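Local coordinates for protein glucosamine-6-phosphate deaminase (Bacillus subtilis, PDB 2BKX) that belongs to an enzyme family with a Rossmann-like alpha/beta fold and holds fructose-6-phosphate in its ligand pocket, at residues A[170-173]-A[174-177]. Numbering follows the deposited sequence. Where two conformers were deposited one is given.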
ATOM      1  N   PRO A 170     -17.529  11.743  -4.837  1.00 11.54           N
ATOM      2  CA  PRO A 170     -18.854  12.185  -5.254  1.00 13.00           C
ATOM      3  C   PRO A 170     -18.952  12.505  -6.715  1.00 14.15           C
ATOM      4  O   PRO A 170     -20.002  12.376  -7.313  1.00 14.73           O
ATOM      5  CB  PRO A 170     -19.043  13.473  -4.435  1.00 13.63           C
ATOM      6  CG  PRO A 170     -18.206  13.357  -3.299  1.00 14.49           C
ATOM      7  CD  PRO A 170     -16.973  12.607  -3.786  1.00 11.97           C
ATOM      8  N   SER A 171     -17.845  12.946  -7.309  1.00 13.71           N
ATOM      9  CA  SER A 171     -17.858  13.399  -8.712  1.00 15.19           C
ATOM     10  C   SER A 171     -16.450  13.317  -9.244  1.00 14.16           C
ATOM     11  O   SER A 171     -15.508  13.269  -8.477  1.00 12.33           O
ATOM     12  CB  SER A 171     -18.303  14.858  -8.793  1.00 15.82           C
ATOM     13  OG  SER A 171     -17.413  15.695  -8.069  1.00 18.42           O
ATOM     14  N   ILE A 172     -16.307  13.314 -10.560  1.00 14.20           N
ATOM     15  CA  ILE A 172     -14.958  13.339 -11.153  1.00 15.14           C
ATOM     16  C   ILE A 172     -14.189  14.607 -10.783  1.00 15.39           C
ATOM     17  O   ILE A 172     -12.968  14.543 -10.569  1.00 15.03           O
ATOM     18  CB  ILE A 172     -15.033  13.114 -12.683  1.00 15.38           C
ATOM     19  CG1 ILE A 172     -13.646  12.855 -13.269  1.00 16.64           C
ATOM     20  CG2 ILE A 172     -15.689  14.256 -13.399  1.00 17.54           C
ATOM     21  CD1 ILE A 172     -12.887  11.573 -12.733  1.00 16.73           C
ATOM     22  N   ASP A 173     -14.895  15.713 -10.634  1.00 15.79           N
ATOM     23  CA  ASP A 173     -14.247  16.986 -10.320  1.00 17.18           C
ATOM     24  C   ASP A 173     -13.664  17.039  -8.921  1.00 16.52           C
ATOM     25  O   ASP A 173     -12.813  17.897  -8.660  1.00 18.55           O
ATOM     26  CB  ASP A 173     -15.183  18.176 -10.553  1.00 18.75           C
ATOM     27  CG  ASP A 173     -16.494  18.022  -9.858  1.00 24.56           C
ATOM     28  OD1 ASP A 173     -16.542  18.148  -8.615  1.00 31.05           O
ATOM     29  OD2 ASP A 173     -17.499  17.761 -10.559  1.00 33.11           O
ATOM     30  N   SER A 174     -14.064  16.123  -8.039  1.00 14.44           N
ATOM     31  CA  SER A 174     -13.524  16.092  -6.675  1.00 13.90           C
ATOM     32  C   SER A 174     -12.308  15.216  -6.537  1.00 12.58           C
ATOM     33  O   SER A 174     -11.700  15.231  -5.493  1.00 12.40           O
ATOM     34  CB  SER A 174     -14.512  15.573  -5.625  1.00 13.96           C
ATOM     35  OG  SER A 174     -15.841  15.422  -6.079  0.50 18.69           O
ATOM     36  N   VAL A 175     -11.991  14.422  -7.550  1.00 11.53           N
ATOM     37  CA  VAL A 175     -10.812  13.574  -7.468  1.00 10.97           C
ATOM     38  C   VAL A 175      -9.544  14.448  -7.481  1.00 10.97           C
ATOM     39  O   VAL A 175      -9.337  15.232  -8.388  1.00  9.38           O
ATOM     40  CB  VAL A 175     -10.780  12.564  -8.622  1.00 11.29           C
ATOM     41  CG1 VAL A 175      -9.556  11.683  -8.500  1.00 13.06           C
ATOM     42  CG2 VAL A 175     -12.060  11.692  -8.591  1.00 12.53           C
ATOM     43  N   PRO A 176      -8.687  14.313  -6.462  1.00  9.47           N
ATOM     44  CA  PRO A 176      -7.484  15.140  -6.419  1.00 10.10           C
ATOM     45  C   PRO A 176      -6.556  14.922  -7.619  1.00  9.67           C
ATOM     46  O   PRO A 176      -6.590  13.872  -8.262  1.00  9.86           O
ATOM     47  CB  PRO A 176      -6.813  14.708  -5.117  1.00 10.77           C
ATOM     48  CG  PRO A 176      -7.962  14.166  -4.286  1.00 11.92           C
ATOM     49  CD  PRO A 176      -8.864  13.527  -5.243  1.00 11.13           C
ATOM     50  N   LYS A 177      -5.792  15.959  -7.932  1.00  8.96           N
ATOM     51  CA  LYS A 177      -4.810  15.902  -8.996  1.00 10.14           C
ATOM     52  C   LYS A 177      -3.420  15.490  -8.529  1.00  8.55           C
ATOM     53  O   LYS A 177      -2.620  15.046  -9.328  1.00  9.34           O
ATOM     54  CB  LYS A 177      -4.747  17.239  -9.712  1.00 11.24           C
ATOM     55  CG  LYS A 177      -6.007  17.484 -10.571  1.00 14.82           C
ATOM     56  CD  LYS A 177      -6.015  18.802 -11.265  1.00 17.43           C
ATOM     57  CE  LYS A 177      -7.214  18.842 -12.162  1.00 20.83           C
ATOM     58  NZ  LYS A 177      -7.039  17.956 -13.353  1.00 25.98           N
TER
HETATM   59  O   HOH W   1      -9.699  17.845  -8.318  1.00 26.45           O
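S171 and S174 meet across a single 3-10 turn, residues 172-174, whose two successive i to i+3 backbone bonds define it. S174 N donates to S171 O at 3.2 Å with an N-H...O angle of 152°, and V175 N reaches I172 O at the same 3.2 Å with an angle of 155°. The close-packed side is polar. S171 OG sits between its own backbone N and carbonyl carbon (chi1 61°), which turns it back toward D173 and S174. It donates to D173 OD1 at 2.7 Å, coming from above the carboxylate plane, although D173 as a whole is exposed. S174 OG approaches S171 OG to 2.6 Å and also has S171 O nearby, but its proton cannot be assigned to either acceptor, and because S174 was deposited in two conformers this hydroxyl pairing is doubtful as a fixed bond. The apolar side is looser: I172 CD1 comes no nearer than 4.2 Å to V175 CG2, and of these two residues I172 is exposed and V175 buried. At the exit of the turn a water donates to both D173 O and V175 O, the latter at 2.6 Å, bridging the backbone. V175 packs against F169; V175 O takes a hydrogen bond from R162 NH2 and P176 O one from R162 NE. The turn thus lies at the surface between helix 159-165, the source of R162, and strand 178-181, into which the chain then leads.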